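Local structure of putative HpcE protein (Mycolicibacterium smegmatis, 6V77) at residues G8-V13 and P31-L36; V72-L77 and F97-S102; W120-V125 and T205-R210; A199-E204 and R253-G258. The protein is of unknown function but belongs to the FAH family, whose mainly beta fold here carries a zinc ion on acidic side chains. One frame throughout, in Å; residues are numbered along the deposited sequence. Where two conformers were deposited one is given.

From the N terminus, interaction 1 comes first: it closes a loop of 17 residues and ties strand 9-14 to the start of helix 33-38. Interaction 2 follows in series, joining strand 72-76 to the chain leaving strand 95-97 after a 19-residue loop that includes helix 80-85. Interactions 3 and 4 are longer in range and cross, their segments alternating along the chain. Interaction 3 brings the zinc-bearing strand 118-128 against strand 204-210 of the five-stranded sheet; interaction 4 sets the hairpin leading into that strand against the 253-258 loop. Trp120 bridges the two, touching Ile201 and Arg253. The centres of interactions 2 and 3 are about 16 Å apart, and both lie near the zinc.

Interaction 1: G8-V13 and P31-L36; sequences GRIHLV and PDPQDL. With SO4 (sulfate ion), chain P.
Arg9 crosses the ring of Pro31 at a slant and lays its guanidinium over Pro31 CB, while the next residue, Ile10, hydrogen-bonds to the backbone of the same proline. From Arg9 CB, 4.2 Å from Pro31 CB, the chain passes CG at 4.1 Å from the same atom, then bends at chi3 (64°) and brings the guanidinium flat over the proline, with Arg9 CZ 3.7 Å from Pro31 CB. Arg9 NE makes a salt bridge with Asp20. The terminal nitrogens meet a sulfate ion, probably from the crystallisation liquor, edge-on: NH1 donates to sulfate O1 at 2.9 Å and NH2 to O2 at 3.0 Å. With NE on Asp20 and both terminal nitrogens on the sulfate, the rotation of the flat group is restricted. Arginine suits the place, its face packing on Pro31 while NE pairs with Asp20.

Ile10 N donates to Pro31 O at 2.9 Å, in the carbonyl plane. The side chain of this buried isoleucine turns inward, setting CB against Pro33 CG and CG2 3.8 Å from Leu36 CD2. Pro33 fits a first helical turn because that position needs no N-H donor. Asp32 occupies the N-cap; its side chain, modelled in two conformers, takes a weak bond from Gln34 N in the one described. The arrangement is a capped helix start packed on a meander of antiparallel strands, in which strand 9-14 runs between strands 2-6 and 17-20.

Interaction 2: V72-L77 and F97-S102; sequences VFAVGL and FTKFVS
Ala74 and Phe97 form an antiparallel hydrogen-bonded pair, Ala74 N to Phe97 O and Phe97 N to Ala74 O both at 2.8 Å and nearly straight, before the chains diverge. The Phe97 side chain puts CG between its own backbone N and carbonyl carbon (chi1 46°), folding the ring back over its partner. One face lies above Ala74 O, which sits 3.5 Å from the ring plane, and Ala74 CB is only 3.3 Å from Phe97 CE1. The small alanine suits this close fit, and Gly76 suits its place too, its N being 3.4 Å from Phe97 CE2 with no side chain to collide.

Thr98 extends the pairing with its hydroxyl: OG1 donates to Val72 O at 2.7 Å and accepts from a water that in turn takes the Val72 N-H. Lys99 runs its aliphatic part past Ala74, CD lying 3.9 Å from Ala74 CB, and carries NZ on to Asp152, a zinc ligand. Its backbone N is buried without a partner. Across the dimer interface, Phe73 and Phe100 each meet the other's counterpart in the second subunit. The arrangement is a short strand pair beside the metal site of an FAH-type fold, with the side chain of Phe97 about 4 Å from the zinc.

Interaction 3: W120-V125 and T205-R210; sequences WEVELV and TVQHSR. With ZN (zinc ion), chain L.
Gln207 turns CG away from its carbonyl carbon and beside its backbone N (chi1 -68°), and the extended chain beyond carries OE1 to Val122 N. That bond, 3.0 Å long, is almost straight at 173°, with the donor slightly tilted from the amide's carbonyl plane. Val122 CG1 also lies 3.3 Å from Gln207 OE1, as the two side chains slide past each other in opposite directions. The other end of the amide, NE2, bonds to Thr241, so a buried glutamine uses both its acceptor and its donor.

Trp120 presents its ring edge to this amide, CD1 standing 3.4 Å from Gln207 OE1 with the two planes 63° apart. Its NE1 donates to Gly244 O, and Val206 CG2 packs at 3.5 Å from NE1. On the other side of the strand, Glu121 OE1 and Glu123 OE2 each bind the zinc at 2.2 Å, alongside Asp152 and a water at 2.1 Å; Glu121 OE2 makes a salt bridge with Arg156. Alternate residues thus serve the metal and the packing. A classic beta bulge sets Val206 and Gln207 together opposite Ala199 of the neighbouring strand. Strand 118-128, lying between strands 144-155 and 236-238, meets here the five-stranded sheet in which strand 204-210 is one of the two edge strands within the chain.

Interaction 4: A199-E204 and R253-G258; sequences AEINGE and RFLAPG
This is a mostly side-chain contact at the outer end of the five-stranded sheet, where a beta hairpin with a type I' turn from Ile201 to Glu204 meets the irregular loop that leads into strand 260-265. Asn202 and Gly203 both take positive phi, as a type I' turn requires; asparagine tolerates this well and glycine better still. The turn is closed by paired backbone bonds, Ile201 N to Glu204 O at 2.9 Å and Glu204 N to Ile201 O at 3.0 Å.

In Arg253, CG stands anti to the backbone N (chi1 176°), and the extended chain beyond it carries the guanidinium across to Ile201. One face rests over Ile201 CD1, while NH2 comes within 3.6 Å of Ile201 CG2. The long arginine thus offers the flat face of its guanidinium, which is poorly hydrated, to the isoleucine methyl and keeps its NH1 toward the carboxylate of Glu204. There OE2 is 3.7 Å from Arg253 NH1 and the two planes are 41° apart; this salt bridge is long, and as Glu204 was modelled in two conformers it is a loose one at most.

Beneath the arginine, the terminal methyls meet where the two side chains cross, Leu255 CD2 being 4.0 Å from Ile201 CD1, and Trp120 of strand 118-128 borders both. Asn202, meanwhile, uses its amide on the chain entering strand 260-265, OD1 accepting from Glu260 N and ND2 donating to Asp259 OD1. The same Ile201 methyl also packs on the indole, Trp120 CZ3 lying 3.4 Å from Ile201 CD1.

Interaction 1: G8-V13 and P31-L36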
loop_
_atom_site.group_PDB
_atom_site.type_symbol
_atom_site.label_atom_id
_atom_site.label_comp_id
_atom_site.label_asym_id
_atom_site.label_seq_id
_atom_site.Cartn_x
_atom_site.Cartn_y
_atom_site.Cartn_z
ATOM N N GLY B 8 -12.429 -6.372 16.150
ATOM C CA GLY B 8 -12.446 -6.843 14.770
ATOM C C GLY B 8 -13.806 -7.001 14.126
ATOM O O GLY B 8 -13.869 -7.369 12.937
ATOM N N ARG B 9 -14.893 -6.736 14.847
ATOM C CA ARG B 9 -16.255 -6.870 14.330
ATOM C C ARG B 9 -16.885 -5.495 14.167
ATOM O O ARG B 9 -16.878 -4.691 15.112
ATOM C CB ARG B 9 -17.116 -7.700 15.280
ATOM C CG ARG B 9 -16.604 -9.106 15.503
ATOM C CD ARG B 9 -17.546 -9.870 16.404
ATOM N NE ARG B 9 -18.855 -10.042 15.784
ATOM C CZ ARG B 9 -19.147 -11.041 14.957
ATOM N NH1 ARG B 9 -20.362 -11.142 14.424
ATOM N NH2 ARG B 9 -18.218 -11.939 14.655
ATOM N N ILE B 10 -17.450 -5.226 12.998
ATOM C CA ILE B 10 -17.967 -3.882 12.751
ATOM C C ILE B 10 -19.331 -3.732 13.410
ATOM O O ILE B 10 -20.178 -4.636 13.357
ATOM C CB ILE B 10 -17.994 -3.569 11.240
ATOM C CG1 ILE B 10 -18.257 -2.075 11.009
ATOM C CG2 ILE B 10 -19.021 -4.439 10.485
ATOM C CD1 ILE B 10 -17.153 -1.123 11.556
ATOM N N HIS B 11 -19.527 -2.598 14.080
ATOM C CA HIS B 11 -20.757 -2.295 14.788
ATOM C C HIS B 11 -21.337 -0.977 14.308
ATOM O O HIS B 11 -20.608 -0.064 13.913
ATOM C CB HIS B 11 -20.527 -2.166 16.305
ATOM C CG HIS B 11 -20.336 -3.474 17.009
ATOM N ND1 HIS B 11 -19.278 -4.315 16.746
ATOM C CD2 HIS B 11 -21.056 -4.066 17.991
ATOM C CE1 HIS B 11 -19.363 -5.381 17.524
ATOM N NE2 HIS B 11 -20.436 -5.255 18.288
ATOM N N LEU B 12 -22.661 -0.882 14.398
ATOM C CA LEU B 12 -23.388 0.349 14.147
ATOM C C LEU B 12 -23.609 1.051 15.479
ATOM O O LEU B 12 -23.978 0.406 16.465
ATOM C CB LEU B 12 -24.723 0.027 13.455
ATOM C CG LEU B 12 -25.623 1.137 12.912
ATOM C CD1 LEU B 12 -24.910 1.989 11.881
ATOM C CD2 LEU B 12 -26.875 0.517 12.310
ATOM N N VAL B 13 -23.330 2.353 15.521
ATOM C CA VAL B 13 -23.614 3.164 16.701
ATOM C C VAL B 13 -25.105 3.473 16.712
ATOM O O VAL B 13 -25.631 4.058 15.760
ATOM C CB VAL B 13 -22.788 4.456 16.702
ATOM C CG1 VAL B 13 -23.339 5.446 17.767
ATOM C CG2 VAL B 13 -21.315 4.151 16.938
ATOM N N PRO B 31 -18.816 -9.705 9.493
ATOM C CA PRO B 31 -18.357 -8.753 10.518
ATOM C C PRO B 31 -17.108 -7.925 10.132
ATOM O O PRO B 31 -16.801 -6.945 10.816
ATOM C CB PRO B 31 -18.048 -9.668 11.711
ATOM C CG PRO B 31 -17.652 -10.976 11.053
ATOM C CD PRO B 31 -18.598 -11.104 9.903
ATOM N N ASP B 32 -16.405 -8.299 9.068
ATOM C CA ASP B 32 -15.220 -7.548 8.655
ATOM C C ASP B 32 -15.626 -6.164 8.159
ATOM O O ASP B 32 -16.495 -6.057 7.288
ATOM C CB ASP B 32 -14.465 -8.313 7.563
ATOM C CG ASP B 32 -13.416 -7.464 6.845
ATOM O OD1 ASP B 32 -12.689 -6.681 7.498
ATOM O OD2 ASP B 32 -13.290 -7.615 5.611
ATOM N N PRO B 33 -15.032 -5.083 8.688
ATOM C CA PRO B 33 -15.417 -3.745 8.204
ATOM C C PRO B 33 -15.282 -3.588 6.699
ATOM O O PRO B 33 -16.169 -2.998 6.071
ATOM C CB PRO B 33 -14.465 -2.812 8.969
ATOM C CG PRO B 33 -14.153 -3.554 10.232
ATOM C CD PRO B 33 -14.051 -5.009 9.788
ATOM N N GLN B 34 -14.220 -4.115 6.082
ATOM C CA GLN B 34 -14.078 -3.886 4.645
ATOM C C GLN B 34 -15.234 -4.486 3.848
ATOM O O GLN B 34 -15.524 -3.995 2.751
ATOM C CB GLN B 34 -12.746 -4.428 4.111
ATOM C CG GLN B 34 -11.462 -4.061 4.915
ATOM C CD GLN B 34 -11.075 -2.561 4.950
ATOM O OE1 GLN B 34 -10.527 -2.113 5.944
ATOM N NE2 GLN B 34 -11.297 -1.818 3.862
ATOM N N ASP B 35 -15.931 -5.502 4.381
ATOM C CA ASP B 35 -17.082 -6.065 3.669
ATOM C C ASP B 35 -18.198 -5.048 3.545
ATOM O O ASP B 35 -18.956 -5.060 2.566
ATOM C CB ASP B 35 -17.620 -7.314 4.376
ATOM C CG ASP B 35 -18.925 -7.843 3.739
ATOM O OD1 ASP B 35 -18.851 -8.391 2.627
ATOM O OD2 ASP B 35 -20.023 -7.712 4.335
ATOM N N LEU B 36 -18.347 -4.187 4.549
ATOM C CA LEU B 36 -19.359 -3.146 4.465
ATOM C C LEU B 36 -19.033 -2.172 3.350
ATOM O O LEU B 36 -19.907 -1.815 2.556
ATOM C CB LEU B 36 -19.481 -2.401 5.791
ATOM C CG LEU B 36 -20.622 -2.859 6.675
ATOM C CD1 LEU B 36 -20.553 -4.345 6.905
ATOM C CD2 LEU B 36 -20.550 -2.107 7.975
HETATM S S SO4 P . -20.103 -14.419 12.391
HETATM O O1 SO4 P . -21.131 -13.605 13.039
HETATM O O2 SO4 P . -18.945 -14.530 13.271
HETATM O O3 SO4 P . -19.692 -13.813 11.128
HETATM O O4 SO4 P . -20.652 -15.744 12.119
#

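Interaction 2: V72-L77 and F97-S102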
loop_
_atom_site.group_PDB
_atom_site.type_symbol
_atom_site.label_atom_id
_atom_site.label_comp_id
_atom_site.label_asym_id
_atom_site.label_seq_id
_atom_site.Cartn_x
_atom_site.Cartn_y
_atom_site.Cartn_z
ATOM N N VAL B 72 -3.673 2.709 0.613
ATOM C CA VAL B 72 -3.628 3.815 1.577
ATOM C C VAL B 72 -2.920 4.969 0.898
ATOM O O VAL B 72 -1.753 4.837 0.494
ATOM C CB VAL B 72 -2.871 3.429 2.855
ATOM C CG1 VAL B 72 -2.752 4.648 3.789
ATOM C CG2 VAL B 72 -3.530 2.243 3.546
ATOM N N PHE B 73 -3.583 6.104 0.821
ATOM C CA PHE B 73 -2.986 7.299 0.242
ATOM C C PHE B 73 -2.719 8.295 1.349
ATOM O O PHE B 73 -3.645 8.700 2.055
ATOM C CB PHE B 73 -3.910 7.899 -0.808
ATOM C CG PHE B 73 -4.237 6.927 -1.873
ATOM C CD1 PHE B 73 -3.345 6.695 -2.904
ATOM C CD2 PHE B 73 -5.397 6.170 -1.796
ATOM C CE1 PHE B 73 -3.615 5.757 -3.906
ATOM C CE2 PHE B 73 -5.698 5.226 -2.815
ATOM C CZ PHE B 73 -4.790 5.006 -3.850
ATOM N N ALA B 74 -1.473 8.702 1.490
ATOM C CA ALA B 74 -1.134 9.704 2.500
ATOM C C ALA B 74 -0.629 10.943 1.782
ATOM O O ALA B 74 0.195 10.841 0.867
ATOM C CB ALA B 74 -0.099 9.166 3.480
ATOM N N VAL B 75 -1.126 12.102 2.193
ATOM C CA VAL B 75 -0.907 13.354 1.489
ATOM C C VAL B 75 0.052 14.197 2.318
ATOM O O VAL B 75 -0.155 14.369 3.525
ATOM C CB VAL B 75 -2.239 14.083 1.258
ATOM C CG1 VAL B 75 -2.016 15.416 0.561
ATOM C CG2 VAL B 75 -3.206 13.173 0.449
ATOM N N GLY B 76 1.120 14.687 1.681
ATOM C CA GLY B 76 2.022 15.625 2.319
ATOM C C GLY B 76 1.670 17.061 1.955
ATOM O O GLY B 76 0.946 17.312 1.002
ATOM N N LEU B 77 2.209 17.999 2.730
ATOM C CA LEU B 77 2.063 19.439 2.519
ATOM C C LEU B 77 0.718 19.839 1.932
ATOM O O LEU B 77 0.652 20.274 0.779
ATOM C CB LEU B 77 3.176 19.952 1.605
ATOM C CG LEU B 77 4.589 19.531 2.022
ATOM C CD1 LEU B 77 5.613 20.101 1.061
ATOM C CD2 LEU B 77 4.898 19.946 3.460
ATOM N N PHE B 97 2.107 9.701 -0.854
ATOM C CA PHE B 97 2.893 8.548 -0.432
ATOM C C PHE B 97 1.937 7.579 0.253
ATOM O O PHE B 97 0.714 7.679 0.115
ATOM C CB PHE B 97 4.081 8.962 0.454
ATOM C CG PHE B 97 3.721 9.933 1.524
ATOM C CD1 PHE B 97 3.332 9.489 2.771
ATOM C CD2 PHE B 97 3.777 11.296 1.290
ATOM C CE1 PHE B 97 2.991 10.399 3.772
ATOM C CE2 PHE B 97 3.425 12.209 2.286
ATOM C CZ PHE B 97 3.036 11.762 3.518
ATOM N N THR B 98 2.471 6.595 0.962
ATOM C CA THR B 98 1.571 5.639 1.591
ATOM C C THR B 98 1.977 5.458 3.047
ATOM O O THR B 98 3.041 5.904 3.485
ATOM C CB THR B 98 1.550 4.284 0.841
ATOM O OG1 THR B 98 0.412 3.519 1.278
ATOM C CG2 THR B 98 2.849 3.493 1.096
ATOM N N LYS B 99 1.081 4.850 3.809
ATOM C CA LYS B 99 1.379 4.374 5.154
ATOM C C LYS B 99 1.010 2.897 5.132
ATOM O O LYS B 99 -0.160 2.555 4.922
ATOM C CB LYS B 99 0.601 5.177 6.202
ATOM C CG LYS B 99 1.156 6.605 6.376
ATOM C CD LYS B 99 0.162 7.590 7.037
ATOM C CE LYS B 99 -0.029 7.313 8.518
ATOM N NZ LYS B 99 1.237 7.346 9.304
ATOM N N PHE B 100 2.013 2.028 5.270
ATOM C CA PHE B 100 1.779 0.609 5.002
ATOM C C PHE B 100 0.770 0.034 5.990
ATOM O O PHE B 100 0.710 0.454 7.149
ATOM C CB PHE B 100 3.106 -0.153 5.038
ATOM C CG PHE B 100 4.019 0.197 3.879
ATOM C CD1 PHE B 100 3.706 -0.250 2.585
ATOM C CD2 PHE B 100 5.128 1.007 4.054
ATOM C CE1 PHE B 100 4.514 0.078 1.511
ATOM C CE2 PHE B 100 5.948 1.337 2.978
ATOM C CZ PHE B 100 5.633 0.870 1.703
ATOM N N VAL B 101 -0.062 -0.897 5.505
ATOM C CA VAL B 101 -1.226 -1.328 6.275
ATOM C C VAL B 101 -0.854 -1.983 7.606
ATOM O O VAL B 101 -1.640 -1.919 8.559
ATOM C CB VAL B 101 -2.127 -2.255 5.410
ATOM C CG1 VAL B 101 -1.564 -3.670 5.281
ATOM C CG2 VAL B 101 -3.543 -2.276 5.947
ATOM N N SER B 102 0.344 -2.564 7.727
ATOM C CA SER B 102 0.738 -3.155 8.999
ATOM C C SER B 102 0.853 -2.119 10.118
ATOM O O SER B 102 0.869 -2.517 11.281
ATOM C CB SER B 102 2.078 -3.904 8.900
ATOM O OG SER B 102 3.108 -3.071 8.402
HETATM O O HOH W 1 -1.247 1.329 -0.121
#

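Interaction 3: W120-V125 and T205-R210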
loop_
_atom_site.group_PDB
_atom_site.type_symbol
_atom_site.label_atom_id
_atom_site.label_comp_id
_atom_site.label_asym_id
_atom_site.label_seq_id
_atom_site.Cartn_x
_atom_site.Cartn_y
_atom_site.Cartn_z
ATOM N N TRP B 120 4.172 14.427 15.514
ATOM C CA TRP B 120 2.718 14.285 15.466
ATOM C C TRP B 120 2.149 15.018 14.256
ATOM O O TRP B 120 2.700 16.030 13.813
ATOM C CB TRP B 120 2.088 14.862 16.741
ATOM C CG TRP B 120 2.496 16.309 16.981
ATOM C CD1 TRP B 120 1.866 17.428 16.506
ATOM C CD2 TRP B 120 3.639 16.775 17.716
ATOM N NE1 TRP B 120 2.535 18.553 16.914
ATOM C CE2 TRP B 120 3.630 18.182 17.650
ATOM C CE3 TRP B 120 4.663 16.137 18.425
ATOM C CZ2 TRP B 120 4.596 18.962 18.265
ATOM C CZ3 TRP B 120 5.631 16.922 19.044
ATOM C CH2 TRP B 120 5.587 18.319 18.962
ATOM N N GLU B 121 0.998 14.523 13.755
ATOM C CA GLU B 121 0.305 15.130 12.607
ATOM C C GLU B 121 -1.175 14.724 12.682
ATOM O O GLU B 121 -1.526 13.643 12.203
ATOM C CB GLU B 121 0.917 14.673 11.274
ATOM C CG GLU B 121 2.400 15.036 11.020
ATOM C CD GLU B 121 2.811 14.952 9.551
ATOM O OE1 GLU B 121 2.063 14.340 8.764
ATOM O OE2 GLU B 121 3.856 15.514 9.171
ATOM N N VAL B 122 -2.040 15.578 13.245
ATOM C CA VAL B 122 -3.476 15.271 13.207
ATOM C C VAL B 122 -3.966 15.369 11.771
ATOM O O VAL B 122 -3.579 16.282 11.029
ATOM C CB VAL B 122 -4.303 16.201 14.120
ATOM C CG1 VAL B 122 -4.095 17.683 13.789
ATOM C CG2 VAL B 122 -5.806 15.872 14.012
ATOM N N GLU B 123 -4.811 14.417 11.352
ATOM C CA GLU B 123 -5.334 14.474 9.992
ATOM C C GLU B 123 -6.781 14.013 9.939
ATOM O O GLU B 123 -7.205 13.141 10.706
ATOM C CB GLU B 123 -4.519 13.609 9.024
ATOM C CG GLU B 123 -3.023 13.873 9.111
ATOM C CD GLU B 123 -2.271 13.543 7.854
ATOM O OE1 GLU B 123 -2.864 13.014 6.891
ATOM O OE2 GLU B 123 -1.075 13.849 7.842
ATOM N N LEU B 124 -7.531 14.605 9.010
ATOM C CA LEU B 124 -8.815 14.042 8.616
ATOM C C LEU B 124 -8.560 12.805 7.768
ATOM O O LEU B 124 -7.766 12.848 6.819
ATOM C CB LEU B 124 -9.632 15.059 7.821
ATOM C CG LEU B 124 -10.955 14.524 7.257
ATOM C CD1 LEU B 124 -11.923 14.266 8.383
ATOM C CD2 LEU B 124 -11.546 15.533 6.276
ATOM N N VAL B 125 -9.199 11.696 8.129
ATOM C CA VAL B 125 -9.102 10.441 7.387
ATOM C C VAL B 125 -10.410 10.236 6.641
ATOM O O VAL B 125 -11.490 10.430 7.210
ATOM C CB VAL B 125 -8.810 9.260 8.331
ATOM C CG1 VAL B 125 -8.809 7.940 7.559
ATOM C CG2 VAL B 125 -7.458 9.447 8.996
ATOM N N THR B 205 -2.135 22.859 23.558
ATOM C CA THR B 205 -2.418 22.759 22.126
ATOM C C THR B 205 -1.123 22.877 21.335
ATOM O O THR B 205 -0.297 23.757 21.604
ATOM C CB THR B 205 -3.406 23.837 21.664
ATOM O OG1 THR B 205 -4.630 23.716 22.394
ATOM C CG2 THR B 205 -3.717 23.670 20.171
ATOM N N VAL B 206 -0.936 21.964 20.387
ATOM C CA VAL B 206 0.166 22.045 19.439
ATOM C C VAL B 206 -0.308 22.140 17.996
ATOM O O VAL B 206 0.452 22.630 17.143
ATOM C CB VAL B 206 1.133 20.855 19.603
ATOM C CG1 VAL B 206 1.868 20.950 20.960
ATOM C CG2 VAL B 206 0.388 19.546 19.477
ATOM N N GLN B 207 -1.518 21.676 17.673
ATOM C CA GLN B 207 -2.113 21.919 16.365
ATOM C C GLN B 207 -3.566 22.320 16.551
ATOM O O GLN B 207 -4.242 21.815 17.450
ATOM C CB GLN B 207 -2.034 20.682 15.473
ATOM C CG GLN B 207 -0.612 20.300 15.046
ATOM C CD GLN B 207 -0.624 19.125 14.088
ATOM O OE1 GLN B 207 -0.837 17.984 14.506
ATOM N NE2 GLN B 207 -0.443 19.399 12.795
ATOM N N HIS B 208 -4.032 23.240 15.708
ATOM C CA HIS B 208 -5.439 23.641 15.715
ATOM C C HIS B 208 -5.761 24.408 14.447
ATOM O O HIS B 208 -5.221 25.498 14.229
ATOM C CB HIS B 208 -5.778 24.503 16.934
ATOM C CG HIS B 208 -7.154 25.097 16.867
ATOM N ND1 HIS B 208 -7.377 26.447 16.693
ATOM C CD2 HIS B 208 -8.375 24.516 16.922
ATOM C CE1 HIS B 208 -8.680 26.674 16.662
ATOM N NE2 HIS B 208 -9.307 25.517 16.790
ATOM N N SER B 209 -6.651 23.864 13.622
ATOM C CA SER B 209 -6.989 24.481 12.351
ATOM C C SER B 209 -8.372 23.978 11.928
ATOM O O SER B 209 -9.100 23.374 12.723
ATOM C CB SER B 209 -5.908 24.160 11.308
ATOM O OG SER B 209 -6.048 24.969 10.158
ATOM N N ARG B 210 -8.739 24.239 10.679
ATOM C CA ARG B 210 -9.965 23.711 10.090
ATOM C C ARG B 210 -9.640 23.172 8.708
ATOM O O ARG B 210 -8.785 23.718 8.010
ATOM C CB ARG B 210 -11.076 24.782 9.987
ATOM C CG ARG B 210 -11.501 25.407 11.332
ATOM C CD ARG B 210 -12.782 26.258 11.192
ATOM N NE ARG B 210 -13.963 25.434 10.941
ATOM C CZ ARG B 210 -14.782 24.988 11.890
ATOM N NH1 ARG B 210 -15.824 24.226 11.568
ATOM N NH2 ARG B 210 -14.554 25.295 13.163
HETATM ZN ZN ZN L . 0.904 13.637 6.978
HETATM O O HOH W 2 -0.226 12.671 5.425
#

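Interaction 4: A199-E204 and R253-G258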
loop_
_atom_site.group_PDB
_atom_site.type_symbol
_atom_site.label_atom_id
_atom_site.label_comp_id
_atom_site.label_asym_id
_atom_site.label_seq_id
_atom_site.Cartn_x
_atom_site.Cartn_y
_atom_site.Cartn_z
ATOM N N ALA B 199 -4.602 18.976 17.984
ATOM C CA ALA B 199 -3.855 18.019 18.783
ATOM C C ALA B 199 -3.268 18.767 19.960
ATOM O O ALA B 199 -2.955 19.956 19.849
ATOM C CB ALA B 199 -2.729 17.338 17.992
ATOM N N GLU B 200 -3.140 18.061 21.088
ATOM C CA GLU B 200 -2.553 18.609 22.310
ATOM C C GLU B 200 -1.560 17.604 22.869
ATOM O O GLU B 200 -1.750 16.390 22.745
ATOM C CB GLU B 200 -3.625 18.926 23.382
ATOM C CG GLU B 200 -4.692 19.859 22.873
ATOM C CD GLU B 200 -5.984 19.767 23.653
ATOM O OE1 GLU B 200 -6.074 18.946 24.595
ATOM O OE2 GLU B 200 -6.912 20.529 23.308
ATOM N N ILE B 201 -0.485 18.113 23.476
ATOM C CA ILE B 201 0.508 17.278 24.129
ATOM C C ILE B 201 0.537 17.696 25.590
ATOM O O ILE B 201 0.755 18.876 25.894
ATOM C CB ILE B 201 1.901 17.426 23.504
ATOM C CG1 ILE B 201 1.871 16.963 22.050
ATOM C CG2 ILE B 201 2.918 16.627 24.307
ATOM C CD1 ILE B 201 3.200 17.102 21.379
ATOM N N ASN B 202 0.277 16.740 26.482
ATOM C CA ASN B 202 0.210 17.001 27.913
ATOM C C ASN B 202 -0.706 18.188 28.206
ATOM O O ASN B 202 -0.431 19.022 29.070
ATOM C CB ASN B 202 1.613 17.199 28.471
ATOM C CG ASN B 202 2.517 16.028 28.141
ATOM O OD1 ASN B 202 2.052 14.891 28.046
ATOM N ND2 ASN B 202 3.807 16.298 27.945
ATOM N N GLY B 203 -1.804 18.277 27.447
ATOM C CA GLY B 203 -2.809 19.299 27.683
ATOM C C GLY B 203 -2.554 20.652 27.044
ATOM O O GLY B 203 -3.367 21.564 27.224
ATOM N N GLU B 204 -1.465 20.814 26.301
ATOM C CA GLU B 204 -1.124 22.069 25.639
ATOM C C GLU B 204 -1.387 21.916 24.146
ATOM O O GLU B 204 -0.923 20.949 23.539
ATOM C CB GLU B 204 0.347 22.422 25.889
ATOM C CG GLU B 204 1.014 23.286 24.813
ATOM C CD GLU B 204 2.542 23.324 24.926
ATOM O OE1 GLU B 204 3.088 22.803 25.920
ATOM O OE2 GLU B 204 3.199 23.869 24.013
ATOM N N ARG B 253 10.799 20.091 18.464
ATOM C CA ARG B 253 10.321 19.318 19.602
ATOM C C ARG B 253 9.744 18.012 19.089
ATOM O O ARG B 253 8.993 18.018 18.117
ATOM C CB ARG B 253 9.244 20.079 20.374
ATOM C CG ARG B 253 8.634 19.297 21.518
ATOM C CD ARG B 253 7.319 19.921 21.966
ATOM N NE ARG B 253 6.837 19.308 23.196
ATOM C CZ ARG B 253 5.779 19.729 23.880
ATOM N NH1 ARG B 253 5.072 20.770 23.453
ATOM N NH2 ARG B 253 5.428 19.105 24.996
ATOM N N PHE B 254 10.077 16.897 19.731
ATOM C CA PHE B 254 9.501 15.628 19.307
ATOM C C PHE B 254 8.898 14.915 20.506
ATOM O O PHE B 254 9.111 15.294 21.668
ATOM C CB PHE B 254 10.559 14.776 18.591
ATOM C CG PHE B 254 11.107 15.451 17.377
ATOM C CD1 PHE B 254 10.317 15.591 16.244
ATOM C CD2 PHE B 254 12.366 16.017 17.383
ATOM C CE1 PHE B 254 10.790 16.247 15.118
ATOM C CE2 PHE B 254 12.852 16.671 16.252
ATOM C CZ PHE B 254 12.052 16.779 15.118
ATOM N N LEU B 255 8.111 13.886 20.218
ATOM C CA LEU B 255 7.462 13.143 21.289
ATOM C C LEU B 255 8.510 12.479 22.180
ATOM O O LEU B 255 9.549 11.996 21.710
ATOM C CB LEU B 255 6.497 12.113 20.698
ATOM C CG LEU B 255 5.293 12.796 20.049
ATOM C CD1 LEU B 255 4.649 11.848 19.001
ATOM C CD2 LEU B 255 4.292 13.238 21.112
ATOM N N ALA B 256 8.271 12.522 23.482
ATOM C CA ALA B 256 9.203 11.978 24.452
ATOM C C ALA B 256 8.492 10.921 25.278
ATOM O O ALA B 256 7.261 10.915 25.347
ATOM C CB ALA B 256 9.756 13.087 25.363
ATOM N N PRO B 257 9.227 10.004 25.915
ATOM C CA PRO B 257 8.558 8.998 26.743
ATOM C C PRO B 257 7.674 9.672 27.777
ATOM O O PRO B 257 8.063 10.662 28.403
ATOM C CB PRO B 257 9.719 8.242 27.399
ATOM C CG PRO B 257 10.850 8.448 26.510
ATOM C CD PRO B 257 10.683 9.795 25.872
ATOM N N GLY B 258 6.472 9.140 27.939
ATOM C CA GLY B 258 5.519 9.690 28.869
ATOM C C GLY B 258 4.615 10.761 28.303
ATOM O O GLY B 258 3.606 11.084 28.940
#